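Local coordinates for flavodoxin (Bacillus cereus, PDB 6FSG), which binds flavin mononucleotide and probably serves as a low-potential electron donor to a number of redox enzymes, at residues Ser44-Tyr49 against Asp73-Ile78; Ile78-Lys83 against Glu107-Arg112. One frame throughout, in Å; residues are numbered along the deposited sequence. Where two conformers were deposited one is given.

In the fold
Both contacts lie on the same side of the chain's centre, in the connections that lead into and out of the parallel five-stranded sheet of the flavodoxin fold. Running from the N terminus, the chain leaves strand 31-36, passes through the 3-10 segment that ends at Gln-48, adds strand 51-55 and helix 69-74, and then returns to that segment, which closes contact 1. Contact 2 follows in series and shares Ile-78: the loop 78-83 feeds strand 84-91, and helix 100-111 comes back to it at Arg-112. The two touch through Glu-47 with Asp-79 and through the Asp-76 to Lys-108 salt bridge, and both meet the bound glucose.

Contact 1: Ser44-Tyr49 against Asp73-Ile78; sequences SILEQY and DAMDSI. With GLC (alpha-D-glucopyranose), chain D.
In this flavodoxin-like fold of parallel strands joined through helices, the 3-10 segment ahead of strand 51-55 packs against the chain that runs off helix 69-74, and Ile-78 is the residue they meet on. Its two branches go to different partners. With CG1 set between the backbone N and the carbonyl carbon (chi1 70°), CD1 reaches in to Leu-46 CD1 at 4.0 Å, while the CG2 of Ile-78 rests on the CA of Ser-44 at 3.9 Å. The end of Met-75 joins them, its CE 4.3 Å from Leu-46 CD1, so the leucine methyl touches both apolar partners.

Glu-47 crosses the base of the Ile-78 side chain. Its chain is extended beyond CG, whose methylene is 4.0 Å from Ile-78 CB, and this carries the carboxylate over the isoleucine backbone, with OE2 3.3 Å from Ile-78 CA. That oxygen accepts a hydrogen bond from the backbone N of Asp-79, and a water 2.8 Å from Glu-47 OE2 reaches towards the carbonyl O of Ser-77. Just before Ile-78, Asp-76 O comes within 3.5 Å of glucose C6.

Towards the sheet, Leu-46 sits on Val-4 and Ile-6 of strand 2-7, while Met-75 packs on Lys-108 and Leu-109 of helix 100-111.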
loop_
_atom_site.group_PDB
_atom_site.type_symbol
_atom_site.label_atom_id
_atom_site.label_comp_id
_atom_site.label_asym_id
_atom_site.label_seq_id
_atom_site.Cartn_x
_atom_site.Cartn_y
_atom_site.Cartn_z
ATOM N N SER A 44 -11.444 -9.560 2.794
ATOM C CA SER A 44 -12.505 -9.131 3.700
ATOM C C SER A 44 -11.962 -8.444 4.947
ATOM O O SER A 44 -12.688 -7.668 5.579
ATOM C CB SER A 44 -13.389 -10.311 4.118
ATOM O OG SER A 44 -12.646 -11.333 4.755
ATOM N N ILE A 45 -10.705 -8.699 5.323
ATOM C CA ILE A 45 -10.194 -8.070 6.539
ATOM C C ILE A 45 -10.127 -6.553 6.394
ATOM O O ILE A 45 -10.204 -5.828 7.393
ATOM C CB ILE A 45 -8.863 -8.668 7.049
ATOM C CG1 ILE A 45 -7.675 -8.261 6.180
ATOM C CG2 ILE A 45 -8.990 -10.172 7.178
ATOM C CD1 ILE A 45 -6.355 -8.805 6.703
ATOM N N LEU A 46 -10.002 -6.045 5.162
ATOM C CA LEU A 46 -9.923 -4.600 4.973
ATOM C C LEU A 46 -11.159 -3.882 5.495
ATOM O O LEU A 46 -11.083 -2.690 5.818
ATOM C CB LEU A 46 -9.743 -4.243 3.503
ATOM C CG LEU A 46 -8.477 -4.757 2.827
ATOM C CD1 LEU A 46 -8.385 -4.194 1.435
ATOM C CD2 LEU A 46 -7.206 -4.433 3.608
ATOM N N GLU A 47 -12.298 -4.573 5.575
ATOM C CA GLU A 47 -13.511 -3.946 6.084
ATOM C C GLU A 47 -13.438 -3.646 7.573
ATOM O O GLU A 47 -14.273 -2.890 8.086
ATOM C CB GLU A 47 -14.702 -4.864 5.815
ATOM C CG GLU A 47 -15.034 -4.972 4.350
ATOM C CD GLU A 47 -16.220 -5.866 4.067
ATOM O OE1 GLU A 47 -16.462 -6.827 4.827
ATOM O OE2 GLU A 47 -16.905 -5.608 3.061
ATOM N N GLN A 48 -12.476 -4.220 8.278
ATOM C CA GLN A 48 -12.447 -4.147 9.729
ATOM C C GLN A 48 -11.461 -3.127 10.261
ATOM O O GLN A 48 -11.246 -3.067 11.472
ATOM C CB GLN A 48 -12.170 -5.534 10.286
ATOM C CG GLN A 48 -13.418 -6.371 10.131
ATOM C CD GLN A 48 -13.147 -7.837 10.055
ATOM O OE1 GLN A 48 -12.820 -8.364 8.998
ATOM N NE2 GLN A 48 -13.292 -8.516 11.174
ATOM N N TYR A 49 -10.899 -2.292 9.389
ATOM C CA TYR A 49 -9.883 -1.316 9.755
ATOM C C TYR A 49 -10.300 0.085 9.335
ATOM O O TYR A 49 -11.041 0.267 8.369
ATOM C CB TYR A 49 -8.557 -1.696 9.104
ATOM C CG TYR A 49 -7.987 -2.928 9.739
ATOM C CD1 TYR A 49 -7.190 -2.840 10.868
ATOM C CD2 TYR A 49 -8.286 -4.182 9.243
ATOM C CE1 TYR A 49 -6.682 -3.968 11.465
ATOM C CE2 TYR A 49 -7.783 -5.317 9.831
ATOM C CZ TYR A 49 -6.983 -5.209 10.947
ATOM O OH TYR A 49 -6.470 -6.337 11.556
ATOM N N ASP A 73 -8.987 -9.881 -6.923
ATOM C CA ASP A 73 -10.311 -10.362 -7.302
ATOM C C ASP A 73 -11.291 -10.204 -6.145
ATOM O O ASP A 73 -12.387 -9.656 -6.308
ATOM C CB ASP A 73 -10.224 -11.827 -7.735
ATOM C CG ASP A 73 -9.484 -12.014 -9.052
ATOM O OD1 ASP A 73 -9.257 -11.017 -9.773
ATOM O OD2 ASP A 73 -9.143 -13.174 -9.369
ATOM N N ALA A 74 -10.895 -10.658 -4.951
ATOM C CA ALA A 74 -11.787 -10.651 -3.797
ATOM C C ALA A 74 -12.171 -9.241 -3.368
ATOM O O ALA A 74 -13.195 -9.070 -2.693
ATOM C CB ALA A 74 -11.141 -11.436 -2.649
ATOM N N MET A 75 -11.411 -8.226 -3.790
ATOM C CA MET A 75 -11.762 -6.856 -3.441
ATOM C C MET A 75 -13.059 -6.413 -4.107
ATOM O O MET A 75 -13.682 -5.458 -3.636
ATOM C CB MET A 75 -10.625 -5.887 -3.793
ATOM C CG MET A 75 -9.370 -5.999 -2.921
ATOM S SD MET A 75 -8.058 -4.874 -3.432
ATOM C CE MET A 75 -8.638 -3.315 -2.765
ATOM N N ASP A 76 -13.496 -7.085 -5.177
ATOM C CA ASP A 76 -14.763 -6.707 -5.800
ATOM C C ASP A 76 -15.979 -6.988 -4.920
ATOM O O ASP A 76 -17.078 -6.542 -5.268
ATOM C CB ASP A 76 -14.917 -7.366 -7.172
ATOM C CG ASP A 76 -13.991 -6.755 -8.206
ATOM O OD1 ASP A 76 -13.741 -5.530 -8.127
ATOM O OD2 ASP A 76 -13.502 -7.498 -9.076
ATOM N N SER A 77 -15.805 -7.678 -3.789
ATOM C CA SER A 77 -16.915 -8.051 -2.921
ATOM C C SER A 77 -16.904 -7.335 -1.572
ATOM O O SER A 77 -17.745 -7.639 -0.719
ATOM C CB SER A 77 -16.924 -9.567 -2.698
ATOM O OG SER A 77 -17.045 -10.255 -3.932
ATOM N N ILE A 78 -15.974 -6.405 -1.352
ATOM C CA ILE A 78 -15.847 -5.716 -0.068
ATOM C C ILE A 78 -16.323 -4.270 -0.166
ATOM O O ILE A 78 -16.272 -3.644 -1.230
ATOM C CB ILE A 78 -14.399 -5.807 0.494
ATOM C CG1 ILE A 78 -13.433 -4.968 -0.344
ATOM C CG2 ILE A 78 -13.960 -7.270 0.578
ATOM C CD1 ILE A 78 -12.006 -5.035 0.089
HETATM C C1 GLC D . -20.997 -2.645 -4.455
HETATM C C2 GLC D . -20.447 -2.237 -5.815
HETATM C C3 GLC D . -21.009 -3.160 -6.882
HETATM C C4 GLC D . -20.718 -4.610 -6.523
HETATM C C5 GLC D . -21.117 -4.943 -5.087
HETATM C C6 GLC D . -20.571 -6.313 -4.704
HETATM O O1 GLC D . -22.426 -2.579 -4.460
HETATM O O2 GLC D . -20.790 -0.879 -6.108
HETATM O O3 GLC D . -20.397 -2.855 -8.138
HETATM O O4 GLC D . -21.445 -5.457 -7.421
HETATM O O5 GLC D . -20.583 -3.981 -4.178
HETATM O O6 GLC D . -20.536 -6.447 -3.278
HETATM O O HOH W 1 -19.282 -6.231 1.794
#

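Contact 2: Ile78-Lys83 against Glu107-Arg112; sequences IDLTGK and EKLQER. With GLC (alpha-D-glucopyranose), chain D.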
loop_
_atom_site.group_PDB
_atom_site.type_symbol
_atom_site.label_atom_id
_atom_site.label_comp_id
_atom_site.label_asym_id
_atom_site.label_seq_id
_atom_site.Cartn_x
_atom_site.Cartn_y
_atom_site.Cartn_z
ATOM N N ILE A 78 -15.974 -6.405 -1.352
ATOM C CA ILE A 78 -15.847 -5.716 -0.068
ATOM C C ILE A 78 -16.323 -4.270 -0.166
ATOM O O ILE A 78 -16.272 -3.644 -1.230
ATOM C CB ILE A 78 -14.399 -5.807 0.494
ATOM C CG1 ILE A 78 -13.433 -4.968 -0.344
ATOM C CG2 ILE A 78 -13.960 -7.270 0.578
ATOM C CD1 ILE A 78 -12.006 -5.035 0.089
ATOM N N ASP A 79 -16.743 -3.729 0.984
ATOM C CA ASP A 79 -17.273 -2.370 1.112
ATOM C C ASP A 79 -16.293 -1.557 1.952
ATOM O O ASP A 79 -16.122 -1.820 3.147
ATOM C CB ASP A 79 -18.661 -2.432 1.753
ATOM C CG ASP A 79 -19.316 -1.073 1.909
ATOM O OD1 ASP A 79 -18.662 -0.031 1.688
ATOM O OD2 ASP A 79 -20.512 -1.066 2.267
ATOM N N LEU A 80 -15.629 -0.586 1.317
ATOM C CA LEU A 80 -14.643 0.248 1.991
ATOM C C LEU A 80 -15.105 1.691 2.160
ATOM O O LEU A 80 -14.274 2.569 2.413
ATOM C CB LEU A 80 -13.302 0.212 1.251
ATOM C CG LEU A 80 -12.715 -1.179 1.018
ATOM C CD1 LEU A 80 -11.392 -1.084 0.289
ATOM C CD2 LEU A 80 -12.546 -1.918 2.344
ATOM N N THR A 81 -16.410 1.963 2.025
ATOM C CA THR A 81 -16.885 3.337 2.150
ATOM C C THR A 81 -16.547 3.873 3.537
ATOM O O THR A 81 -16.752 3.199 4.550
ATOM C CB THR A 81 -18.396 3.466 1.901
ATOM O OG1 THR A 81 -19.136 2.616 2.789
ATOM C CG2 THR A 81 -18.727 3.164 0.438
ATOM N N GLY A 82 -16.022 5.088 3.572
ATOM C CA GLY A 82 -15.605 5.729 4.792
ATOM C C GLY A 82 -14.143 5.549 5.163
ATOM O O GLY A 82 -13.608 6.368 5.917
ATOM N N LYS A 83 -13.486 4.501 4.667
ATOM C CA LYS A 83 -12.116 4.223 5.069
ATOM C C LYS A 83 -11.161 5.200 4.387
ATOM O O LYS A 83 -11.454 5.733 3.310
ATOM C CB LYS A 83 -11.717 2.793 4.691
ATOM C CG LYS A 83 -12.741 1.718 5.014
ATOM C CD LYS A 83 -12.944 1.549 6.494
ATOM C CE LYS A 83 -13.573 0.193 6.782
ATOM N NZ LYS A 83 -13.941 0.090 8.210
ATOM N N GLU A 107 -6.951 2.474 -8.054
ATOM C CA GLU A 107 -8.231 2.404 -8.753
ATOM C C GLU A 107 -9.209 1.476 -8.039
ATOM O O GLU A 107 -10.398 1.794 -7.909
ATOM C CB GLU A 107 -7.995 1.943 -10.193
ATOM C CG GLU A 107 -9.227 1.722 -11.043
ATOM C CD GLU A 107 -8.859 1.117 -12.382
ATOM O OE1 GLU A 107 -8.602 -0.105 -12.454
ATOM O OE2 GLU A 107 -8.769 1.881 -13.354
ATOM N N LYS A 108 -8.747 0.299 -7.614
ATOM C CA LYS A 108 -9.653 -0.658 -6.978
ATOM C C LYS A 108 -10.161 -0.132 -5.637
ATOM O O LYS A 108 -11.348 -0.262 -5.320
ATOM C CB LYS A 108 -8.964 -2.016 -6.837
ATOM C CG LYS A 108 -9.880 -3.156 -6.362
ATOM C CD LYS A 108 -11.107 -3.384 -7.263
ATOM C CE LYS A 108 -10.705 -3.799 -8.678
ATOM N NZ LYS A 108 -11.896 -4.088 -9.517
ATOM N N LEU A 109 -9.285 0.491 -4.849
ATOM C CA LEU A 109 -9.726 1.115 -3.604
ATOM C C LEU A 109 -10.801 2.162 -3.864
ATOM O O LEU A 109 -11.794 2.230 -3.132
ATOM C CB LEU A 109 -8.538 1.740 -2.873
ATOM C CG LEU A 109 -7.518 0.758 -2.277
ATOM C CD1 LEU A 109 -6.187 1.440 -2.026
ATOM C CD2 LEU A 109 -8.056 0.141 -0.996
ATOM N N GLN A 110 -10.630 2.975 -4.916
ATOM C CA GLN A 110 -11.637 3.972 -5.265
ATOM C C GLN A 110 -12.967 3.313 -5.585
ATOM O O GLN A 110 -14.026 3.787 -5.157
ATOM C CB GLN A 110 -11.186 4.775 -6.481
ATOM C CG GLN A 110 -9.925 5.583 -6.303
ATOM C CD GLN A 110 -9.414 6.123 -7.629
ATOM O OE1 GLN A 110 -9.809 5.650 -8.701
ATOM N NE2 GLN A 110 -8.523 7.112 -7.565
ATOM N N GLU A 111 -12.926 2.226 -6.365
ATOM C CA GLU A 111 -14.149 1.553 -6.776
ATOM C C GLU A 111 -14.927 1.030 -5.581
ATOM O O GLU A 111 -16.155 0.959 -5.633
ATOM C CB GLU A 111 -13.825 0.382 -7.707
ATOM C CG GLU A 111 -13.393 0.786 -9.097
ATOM C CD GLU A 111 -13.012 -0.389 -9.979
ATOM O OE1 GLU A 111 -13.147 -1.555 -9.545
ATOM O OE2 GLU A 111 -12.579 -0.134 -11.126
ATOM N N ARG A 112 -14.238 0.625 -4.521
ATOM C CA ARG A 112 -14.895 0.024 -3.367
ATOM C C ARG A 112 -15.291 1.061 -2.317
ATOM O O ARG A 112 -15.806 0.688 -1.255
ATOM C CB ARG A 112 -14.025 -1.080 -2.758
ATOM C CG ARG A 112 -13.550 -2.179 -3.730
ATOM C CD ARG A 112 -14.615 -2.683 -4.698
ATOM N NE ARG A 112 -15.784 -3.128 -3.962
ATOM C CZ ARG A 112 -16.994 -3.239 -4.485
ATOM N NH1 ARG A 112 -17.178 -2.992 -5.770
ATOM N NH2 ARG A 112 -18.007 -3.612 -3.723
HETATM C C1 GLC D . -20.997 -2.645 -4.455
HETATM C C2 GLC D . -20.447 -2.237 -5.815
HETATM C C3 GLC D . -21.009 -3.160 -6.882
HETATM C C4 GLC D . -20.718 -4.610 -6.523
HETATM C C5 GLC D . -21.117 -4.943 -5.087
HETATM C C6 GLC D . -20.571 -6.313 -4.704
HETATM O O1 GLC D . -22.426 -2.579 -4.460
HETATM O O2 GLC D . -20.790 -0.879 -6.108
HETATM O O3 GLC D . -20.397 -2.855 -8.138
HETATM O O4 GLC D . -21.445 -5.457 -7.421
HETATM O O5 GLC D . -20.583 -3.981 -4.178
HETATM O O6 GLC D . -20.536 -6.447 -3.278
HETATM O O HOH W 2 -18.589 -0.328 -1.689
#
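The flat guanidinium of Arg-112 is approached at its edge, near its own plane, by the carbonyl O of Ile-78 and the ring oxygen O5 of the bound glucose. Side-on, two of its nitrogens grip the one carbonyl oxygen. NE stands 2.8 Å from Ile-78 O and in the carbonyl plane, with an N-H...O angle of 154°. NH2, 3.0 Å from the same Ile-78 O, comes from above the carbonyl plane and makes a more bent bond. This double grip should fix the rotation of the guanidinium, and NH2 also donates to glucose O5 at 2.6 Å. The arginine gets there by folding: bends at chi2 (-43°) and chi3 (-55°) turn the chain back towards the loop.

The place is the C-terminal end of helix 100-111, where it meets the loop feeding strand 84-91 of the parallel sheet. Main chain and side chain of Arg-112 both engage that loop, for its carbonyl O accepts from the backbone N of Leu-80 at 2.9 Å. A water 3.0 Å from Arg-112 O donates to it as well.

Asp-79 OD1 builds an Asx turn by accepting from the backbone N of Thr-81, and the OG1 of Thr-81 donates to the same oxygen on its syn side. A type II beta turn from Leu-80 to Lys-83 overlaps it, with Gly-82 at a positive phi.

Leu-80 passes Arg-112 at about a right angle, its CG 4.0 Å from Arg-112 CB. Its CD1 goes on to meet Leu-109 CD2 at 3.8 Å, and the two leucines pack on strand 51-55 through Ile-52 and Leu-54.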